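Local coordinates for protein Ten1 (Schizosaccharomyces pombe, PDB 3K0X) that is required for telomere maintenance, interacts with its partner Stn1 and probably binds single-stranded telomeric DNA, at residues A4-I9 and P89-M94; F8-N13 and G40-T45. One frame throughout, in Å; residues are numbered along the deposited sequence.

Interaction 1: A4-I9 and P89-M94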
ATOM      1  N   ALA A   4      -5.990   7.477   8.123  1.00 32.86           N
ATOM      2  CA  ALA A   4      -5.334   7.417   6.812  1.00 30.97           C
ATOM      3  C   ALA A   4      -6.307   7.623   5.657  1.00 29.83           C
ATOM      4  O   ALA A   4      -7.440   7.120   5.671  1.00 30.72           O
ATOM      5  CB  ALA A   4      -4.678   6.075   6.646  1.00 30.81           C
ATOM      6  N   LYS A   5      -5.855   8.344   4.644  1.00 23.68           N
ATOM      7  CA  LYS A   5      -6.682   8.560   3.445  1.00 22.32           C
ATOM      8  C   LYS A   5      -6.566   7.272   2.630  1.00 20.68           C
ATOM      9  O   LYS A   5      -5.444   6.847   2.324  1.00 17.62           O
ATOM     10  CB  LYS A   5      -6.137   9.721   2.628  1.00 32.62           C
ATOM     11  CG  LYS A   5      -6.866   9.910   1.293  1.00 35.17           C
ATOM     12  CD  LYS A   5      -7.151  11.371   1.014  1.00 36.45           C
ATOM     13  CE  LYS A   5      -7.779  11.591  -0.383  1.00 38.10           C
ATOM     14  NZ  LYS A   5      -9.073  10.905  -0.593  1.00 37.40           N
ATOM     15  N   LEU A   6      -7.707   6.662   2.295  1.00 21.21           N
ATOM     16  CA  LEU A   6      -7.751   5.426   1.508  1.00 19.03           C
ATOM     17  C   LEU A   6      -7.645   5.827   0.053  1.00 17.72           C
ATOM     18  O   LEU A   6      -8.490   6.530  -0.453  1.00 17.14           O
ATOM     19  CB  LEU A   6      -9.079   4.738   1.789  1.00 20.78           C
ATOM     20  CG  LEU A   6      -9.371   3.461   1.033  1.00 21.22           C
ATOM     21  CD1 LEU A   6      -8.375   2.429   1.418  1.00 21.92           C
ATOM     22  CD2 LEU A   6     -10.776   2.975   1.365  1.00 23.01           C
ATOM     23  N   ILE A   7      -6.623   5.307  -0.641  1.00 16.51           N
ATOM     24  CA  ILE A   7      -6.339   5.668  -1.995  1.00 14.56           C
ATOM     25  C   ILE A   7      -5.723   4.529  -2.762  1.00 12.10           C
ATOM     26  O   ILE A   7      -5.402   3.484  -2.191  1.00 14.14           O
ATOM     27  CB  ILE A   7      -5.328   6.907  -2.073  1.00 15.80           C
ATOM     28  CG1 ILE A   7      -3.973   6.579  -1.477  1.00 16.55           C
ATOM     29  CG2 ILE A   7      -5.798   8.018  -1.303  1.00 14.88           C
ATOM     30  CD1 ILE A   7      -4.011   5.512  -0.484  1.00 24.19           C
ATOM     31  N   PHE A   8      -5.554   4.735  -4.065  1.00 10.71           N
ATOM     32  CA  PHE A   8      -4.879   3.731  -4.882  1.00  9.39           C
ATOM     33  C   PHE A   8      -3.395   4.112  -4.913  1.00  9.99           C
ATOM     34  O   PHE A   8      -2.993   5.300  -4.703  1.00  9.53           O
ATOM     35  CB  PHE A   8      -5.416   3.770  -6.330  1.00 10.36           C
ATOM     36  CG  PHE A   8      -6.889   3.438  -6.406  1.00  9.62           C
ATOM     37  CD1 PHE A   8      -7.347   2.196  -5.952  1.00 10.90           C
ATOM     38  CD2 PHE A   8      -7.803   4.365  -6.928  1.00  9.95           C
ATOM     39  CE1 PHE A   8      -8.685   1.860  -6.012  1.00 11.57           C
ATOM     40  CE2 PHE A   8      -9.188   4.066  -7.005  1.00 11.99           C
ATOM     41  CZ  PHE A   8      -9.646   2.819  -6.558  1.00 11.98           C
ATOM     42  N   ILE A   9      -2.561   3.105  -5.158  1.00 11.02           N
ATOM     43  CA  ILE A   9      -1.125   3.443  -5.263  1.00  9.89           C
ATOM     44  C   ILE A   9      -0.892   4.539  -6.300  1.00  9.97           C
ATOM     45  O   ILE A   9      -0.011   5.376  -6.146  1.00 10.40           O
ATOM     46  CB  ILE A   9      -0.322   2.167  -5.640  1.00  8.48           C
ATOM     47  CG1 ILE A   9      -0.278   1.268  -4.399  1.00  9.38           C
ATOM     48  CG2 ILE A   9       1.101   2.514  -6.269  1.00  9.35           C
ATOM     49  CD1 ILE A   9       0.473  -0.103  -4.717  1.00 24.19           C
ATOM     50  N   PRO A  89     -12.029  -5.963  -8.216  1.00 10.24           N
ATOM     51  CA  PRO A  89     -12.880  -4.966  -8.871  1.00 10.78           C
ATOM     52  C   PRO A  89     -13.819  -4.288  -7.863  1.00 10.12           C
ATOM     53  O   PRO A  89     -14.103  -3.085  -8.001  1.00 10.14           O
ATOM     54  CB  PRO A  89     -13.671  -5.765  -9.866  1.00 11.99           C
ATOM     55  CG  PRO A  89     -12.748  -6.943 -10.184  1.00 13.07           C
ATOM     56  CD  PRO A  89     -12.116  -7.293  -8.863  1.00 11.01           C
ATOM     57  N   ARG A  90     -14.381  -5.084  -6.936  1.00 11.02           N
ATOM     58  CA  ARG A  90     -15.276  -4.478  -5.946  1.00 10.70           C
ATOM     59  C   ARG A  90     -14.543  -3.493  -5.051  1.00 10.97           C
ATOM     60  O   ARG A  90     -15.087  -2.435  -4.712  1.00 11.82           O
ATOM     61  CB  ARG A  90     -15.998  -5.583  -5.118  1.00 12.46           C
ATOM     62  CG  ARG A  90     -17.019  -6.506  -5.943  1.00 15.25           C
ATOM     63  CD  ARG A  90     -18.491  -6.378  -5.406  1.00 20.75           C
ATOM     64  NE  ARG A  90     -18.768  -5.010  -5.355  1.00 28.12           N
ATOM     65  CZ  ARG A  90     -19.284  -4.280  -4.380  1.00 26.66           C
ATOM     66  NH1 ARG A  90     -19.698  -4.749  -3.193  1.00 28.66           N
ATOM     67  NH2 ARG A  90     -19.252  -2.981  -4.612  1.00 30.48           N
ATOM     68  N   TYR A  91     -13.311  -3.840  -4.669  1.00  9.62           N
ATOM     69  CA  TYR A  91     -12.492  -2.981  -3.823  1.00 10.92           C
ATOM     70  C   TYR A  91     -12.308  -1.613  -4.500  1.00 11.16           C
ATOM     71  O   TYR A  91     -12.468  -0.577  -3.903  1.00 12.87           O
ATOM     72  CB  TYR A  91     -11.117  -3.657  -3.603  1.00 10.60           C
ATOM     73  CG  TYR A  91     -10.129  -2.719  -2.957  1.00 10.51           C
ATOM     74  CD1 TYR A  91     -10.119  -2.536  -1.579  1.00  9.17           C
ATOM     75  CD2 TYR A  91      -9.210  -2.003  -3.745  1.00 11.17           C
ATOM     76  CE1 TYR A  91      -9.176  -1.649  -0.969  1.00 12.75           C
ATOM     77  CE2 TYR A  91      -8.267  -1.097  -3.154  1.00 11.64           C
ATOM     78  CZ  TYR A  91      -8.260  -0.954  -1.778  1.00 11.70           C
ATOM     79  OH  TYR A  91      -7.295  -0.184  -1.197  1.00 12.14           O
ATOM     80  N   ARG A  92     -12.022  -1.646  -5.774  1.00 12.09           N
ATOM     81  CA  ARG A  92     -11.818  -0.402  -6.547  1.00 13.10           C
ATOM     82  C   ARG A  92     -13.098   0.410  -6.628  1.00 13.75           C
ATOM     83  O   ARG A  92     -13.080   1.638  -6.503  1.00 15.37           O
ATOM     84  CB  ARG A  92     -11.306  -0.763  -7.938  1.00 14.66           C
ATOM     85  CG  ARG A  92      -9.962  -1.483  -7.896  1.00 13.83           C
ATOM     86  CD  ARG A  92      -9.482  -1.764  -9.350  1.00 17.18           C
ATOM     87  NE  ARG A  92      -8.282  -2.577  -9.303  1.00 17.28           N
ATOM     88  CZ  ARG A  92      -7.082  -2.179  -8.916  1.00 19.77           C
ATOM     89  NH1 ARG A  92      -6.832  -0.882  -8.524  1.00 17.72           N
ATOM     90  NH2 ARG A  92      -6.130  -3.138  -8.884  1.00 24.51           N
ATOM     91  N   GLN A  93     -14.231  -0.242  -6.825  1.00 14.39           N
ATOM     92  CA  GLN A  93     -15.479   0.522  -6.874  1.00 14.56           C
ATOM     93  C   GLN A  93     -15.786   1.194  -5.516  1.00 14.27           C
ATOM     94  O   GLN A  93     -16.215   2.373  -5.440  1.00 13.81           O
ATOM     95  CB  GLN A  93     -16.633  -0.448  -7.241  1.00 27.69           C
ATOM     96  CG  GLN A  93     -16.504  -1.075  -8.602  1.00 34.14           C
ATOM     97  CD  GLN A  93     -17.387  -2.284  -8.758  1.00 38.24           C
ATOM     98  OE1 GLN A  93     -18.005  -2.726  -7.800  1.00 42.74           O
ATOM     99  NE2 GLN A  93     -17.455  -2.829  -9.962  1.00 41.85           N
ATOM    100  N   MET A  94     -15.549   0.454  -4.431  1.00 14.40           N
ATOM    101  CA  MET A  94     -15.771   0.999  -3.085  1.00 14.74           C
ATOM    102  C   MET A  94     -14.821   2.156  -2.745  1.00 15.44           C
ATOM    103  O   MET A  94     -15.253   3.185  -2.225  1.00 15.82           O
ATOM    104  CB  MET A  94     -15.646  -0.114  -2.052  1.00 15.87           C
ATOM    105  CG  MET A  94     -16.790  -1.158  -2.306  1.00 18.75           C
ATOM    106  SD  MET A  94     -16.623  -2.624  -1.195  1.00 20.78           S
ATOM    107  CE  MET A  94     -17.338  -1.866   0.310  1.00 20.61           C
TER
HETATM  108  O   HOH W   1      -5.529   0.954  -2.930  1.00 14.22           O
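Helix 88-100, which follows the last strand of the barrel, packs on the N-terminal segment 4-9 through Tyr91 and Arg92, one reaching Leu6 and the other lying against the ring of Phe8. The Phe8 ring meets the helix backbone as well as its side chains: CZ lies 3.6 Å from Arg92 O, which sits in the plane of the ring at its edge, and CE1 is 3.9 Å from Arg92 CA. That same carbonyl oxygen also receives a bond from Ser96 OG, one turn on. With its CG beside the backbone N (chi1 -62°) and the chain then extended to NE, the Arg92 side chain crosses the ring at a slant, CG 4.0 Å from Phe8 CE1, and its guanidinium plane is inclined 36° to the ring. Asp39 takes the guanidinium in a salt bridge. Ten1 is an OB-fold protein, a curled β-barrel, and segment 4-9 enters it by backbone pairing of Lys5 and Ile7 with strand 20-31. The contact ties the helix to this paired segment, and Leu6 and Phe8 also touch Val95 of the same helix. Tyr91, its CG anti to the backbone N (chi1 169°), extends its phenol past Phe8, CE2 to Phe8 CE1 being 4.1 Å, to the methyl Leu6 CD1, 3.9 Å from Tyr91 OH. The hydroxyl is too far from Ile7 O for a direct bond; one water bridges them, lying 2.6 Å from Ile7 O, to which it donates, and 2.7 Å from Tyr91 OH, in the plane of the phenol ring.

Interaction 2: F8-N13 and G40-T45; sequences FINQIN and GSSSVT
Ile9 and Val44 bring their branches together at an angle, each with CB directed at the opposite segment. The δ-methyl does the reaching: Ile9 CD1 stands 3.8 Å from Val44 CG1, with CD1 anti to CA about the CB-CG1 bond (chi2 177°). The other branch of Ile9 leans on the strand backbone instead, CG2 lying 3.6 Å from Ser43 C, so that one isoleucine spans both a valine methyl and the peptide group preceding that valine. Ile12 adds a looser contact, its CG2 4.5 Å from Val44 CG2. Phe23 of strand 20-31 touches all three buried side chains, joining them in one apolar cluster.

Within the OB-fold barrel, segment 8-13 belongs to the connection between strands 5-6 and 20-31, while 42-47 is a sheet strand that runs antiparallel to 34-39 and parallel to 74-82. The connection is coiled into turns, as the backbone bonds from Gln11 N to Phe8 O and from Ile12 N to Ile9 O attest. The Gln11 side chain closes back on the first turn: its OE1 accepts from Phe8 N at 2.9 Å, nearly straight at 171° but with the donor tilted 29° out of the amide carbonyl plane.

Nearer solvent the residues are polar, but Ser42 meets Asn10 through carbon: Ser42 aims its CB at the connection, and its OG comes to 3.1 Å from Asn10 CB, the base of that side chain, whereas the amide nitrogen Asn10 ND2 is 4.1 Å from Ser42 OG, too far for a hydrogen bond. Further along, a water donates to both Asn13 OD1 and Ser43 O, at 3.3 and 3.2 Å, and Asn13 OD1 also takes a bond from Gly73 N.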
ATOM      1  N   PHE A   8      -5.554   4.735  -4.065  1.00 10.71           N
ATOM      2  CA  PHE A   8      -4.879   3.731  -4.882  1.00  9.39           C
ATOM      3  C   PHE A   8      -3.395   4.112  -4.913  1.00  9.99           C
ATOM      4  O   PHE A   8      -2.993   5.300  -4.703  1.00  9.53           O
ATOM      5  CB  PHE A   8      -5.416   3.770  -6.330  1.00 10.36           C
ATOM      6  CG  PHE A   8      -6.889   3.438  -6.406  1.00  9.62           C
ATOM      7  CD1 PHE A   8      -7.347   2.196  -5.952  1.00 10.90           C
ATOM      8  CD2 PHE A   8      -7.803   4.365  -6.928  1.00  9.95           C
ATOM      9  CE1 PHE A   8      -8.685   1.860  -6.012  1.00 11.57           C
ATOM     10  CE2 PHE A   8      -9.188   4.066  -7.005  1.00 11.99           C
ATOM     11  CZ  PHE A   8      -9.646   2.819  -6.558  1.00 11.98           C
ATOM     12  N   ILE A   9      -2.561   3.105  -5.158  1.00 11.02           N
ATOM     13  CA  ILE A   9      -1.125   3.443  -5.263  1.00  9.89           C
ATOM     14  C   ILE A   9      -0.892   4.539  -6.300  1.00  9.97           C
ATOM     15  O   ILE A   9      -0.011   5.376  -6.146  1.00 10.40           O
ATOM     16  CB  ILE A   9      -0.322   2.167  -5.640  1.00  8.48           C
ATOM     17  CG1 ILE A   9      -0.278   1.268  -4.399  1.00  9.38           C
ATOM     18  CG2 ILE A   9       1.101   2.514  -6.269  1.00  9.35           C
ATOM     19  CD1 ILE A   9       0.473  -0.103  -4.717  1.00 24.19           C
ATOM     20  N   ASN A  10      -1.680   4.578  -7.371  1.00  8.62           N
ATOM     21  CA  ASN A  10      -1.441   5.616  -8.370  1.00 10.35           C
ATOM     22  C   ASN A  10      -1.845   7.052  -7.966  1.00 11.47           C
ATOM     23  O   ASN A  10      -1.634   8.006  -8.767  1.00 12.28           O
ATOM     24  CB  ASN A  10      -2.049   5.245  -9.718  1.00 13.21           C
ATOM     25  CG  ASN A  10      -3.570   5.273  -9.736  1.00 13.62           C
ATOM     26  OD1 ASN A  10      -4.247   5.790  -8.859  1.00 17.52           O
ATOM     27  ND2 ASN A  10      -4.114   4.728 -10.827  1.00 12.00           N
ATOM     28  N   GLN A  11      -2.347   7.194  -6.738  1.00 13.31           N
ATOM     29  CA  GLN A  11      -2.685   8.502  -6.170  1.00 14.29           C
ATOM     30  C   GLN A  11      -1.678   8.946  -5.093  1.00 14.96           C
ATOM     31  O   GLN A  11      -1.750  10.070  -4.585  1.00 14.46           O
ATOM     32  CB  GLN A  11      -4.080   8.428  -5.540  1.00 13.93           C
ATOM     33  CG  GLN A  11      -5.168   8.226  -6.596  1.00 13.69           C
ATOM     34  CD  GLN A  11      -6.521   7.920  -6.031  1.00 15.66           C
ATOM     35  OE1 GLN A  11      -6.659   7.223  -5.026  1.00 13.35           O
ATOM     36  NE2 GLN A  11      -7.571   8.452  -6.708  1.00 18.78           N
ATOM     37  N   ILE A  12      -0.785   8.037  -4.689  1.00 13.24           N
ATOM     38  CA  ILE A  12       0.196   8.368  -3.627  1.00 13.20           C
ATOM     39  C   ILE A  12       0.975   9.666  -3.981  1.00 14.94           C
ATOM     40  O   ILE A  12       1.174  10.542  -3.099  1.00 15.45           O
ATOM     41  CB  ILE A  12       1.269   7.192  -3.436  1.00 12.03           C
ATOM     42  CG1 ILE A  12       0.667   5.888  -2.829  1.00 12.25           C
ATOM     43  CG2 ILE A  12       2.346   7.620  -2.440  1.00 14.43           C
ATOM     44  CD1 ILE A  12      -0.641   6.019  -2.310  1.00 24.19           C
ATOM     45  N   ASN A  13       1.399   9.783  -5.236  1.00 16.03           N
ATOM     46  CA  ASN A  13       2.202  10.953  -5.647  1.00 18.23           C
ATOM     47  C   ASN A  13       1.425  12.273  -5.587  1.00 18.76           C
ATOM     48  O   ASN A  13       2.035  13.350  -5.568  1.00 19.63           O
ATOM     49  CB  ASN A  13       2.868  10.700  -7.015  1.00 19.53           C
ATOM     50  CG  ASN A  13       3.964   9.619  -6.907  1.00 21.10           C
ATOM     51  OD1 ASN A  13       4.316   9.254  -5.804  1.00 22.97           O
ATOM     52  ND2 ASN A  13       4.451   9.103  -8.021  1.00 21.31           N
ATOM     53  N   GLY A  40      -1.317  -2.610 -11.041  1.00 13.07           N
ATOM     54  CA  GLY A  40      -1.415  -2.252 -12.453  1.00 12.39           C
ATOM     55  C   GLY A  40      -0.083  -1.655 -12.900  1.00 12.88           C
ATOM     56  O   GLY A  40       0.993  -2.201 -12.643  1.00 14.65           O
ATOM     57  N   SER A  41      -0.158  -0.524 -13.585  1.00 12.45           N
ATOM     58  CA  SER A  41       1.028   0.151 -14.043  1.00 14.69           C
ATOM     59  C   SER A  41       1.683   1.089 -13.008  1.00 14.91           C
ATOM     60  O   SER A  41       2.591   1.779 -13.381  1.00 15.78           O
ATOM     61  CB  SER A  41       0.685   1.038 -15.235  1.00 17.17           C
ATOM     62  OG  SER A  41      -0.327   1.948 -14.838  1.00 21.46           O
ATOM     63  N   SER A  42       1.199   1.122 -11.764  1.00 13.53           N
ATOM     64  CA  SER A  42       1.766   2.031 -10.757  1.00 12.57           C
ATOM     65  C   SER A  42       2.464   1.231  -9.664  1.00 11.68           C
ATOM     66  O   SER A  42       2.054   0.116  -9.334  1.00 12.55           O
ATOM     67  CB  SER A  42       0.613   2.844 -10.154  1.00 14.35           C
ATOM     68  OG  SER A  42      -0.262   3.249 -11.261  1.00 22.93           O
ATOM     69  N   SER A  43       3.486   1.833  -9.092  1.00 10.63           N
ATOM     70  CA  SER A  43       4.198   1.106  -8.069  1.00 10.27           C
ATOM     71  C   SER A  43       4.623   2.057  -6.959  1.00 10.56           C
ATOM     72  O   SER A  43       4.601   3.270  -7.133  1.00 11.65           O
ATOM     73  CB  SER A  43       5.435   0.442  -8.685  1.00 13.04           C
ATOM     74  OG  SER A  43       6.291   1.439  -9.140  1.00 17.48           O
ATOM     75  N   VAL A  44       4.976   1.480  -5.804  1.00 11.45           N
ATOM     76  CA  VAL A  44       5.457   2.315  -4.679  1.00 12.54           C
ATOM     77  C   VAL A  44       6.497   1.464  -3.901  1.00 11.68           C
ATOM     78  O   VAL A  44       6.361   0.239  -3.788  1.00 11.67           O
ATOM     79  CB  VAL A  44       4.276   2.787  -3.774  1.00 12.73           C
ATOM     80  CG1 VAL A  44       3.534   1.582  -3.105  1.00 13.05           C
ATOM     81  CG2 VAL A  44       4.791   3.854  -2.722  1.00 15.03           C
ATOM     82  N   THR A  45       7.559   2.115  -3.413  1.00 11.87           N
ATOM     83  CA  THR A  45       8.607   1.367  -2.637  1.00 11.97           C
ATOM     84  C   THR A  45       8.204   1.581  -1.167  1.00 11.32           C
ATOM     85  O   THR A  45       8.002   2.731  -0.730  1.00 10.79           O
ATOM     86  CB  THR A  45       9.984   1.993  -2.914  1.00 17.58           C
ATOM     87  OG1 THR A  45      10.361   1.685  -4.252  1.00 19.96           O
ATOM     88  CG2 THR A  45      11.034   1.461  -1.871  1.00 17.87           C
TER
HETATM   89  O   HOH W   2       4.223   5.988  -5.494  1.00 30.53           O

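In the fold
Both contacts start from the same N-terminal segment and share Phe8 and Ile9, which part company: Phe8 serves the helix in interaction 1, and Ile9 the strand in interaction 2. Interaction 1 is a surface contact, with aromatic rings, an arginine stem and a bridging water joining the terminal helix to the barrel. Interaction 2 is partly buried; its centre lies about 8 Å from the centre of the chain, against about 10 Å for interaction 1, and branched aliphatic groups dominate its inner part, with serine and asparagine outside. The two meet at Ile7 CG1 and Ile12 CD1, 3.5 Å apart, and both reach the same curled sheet.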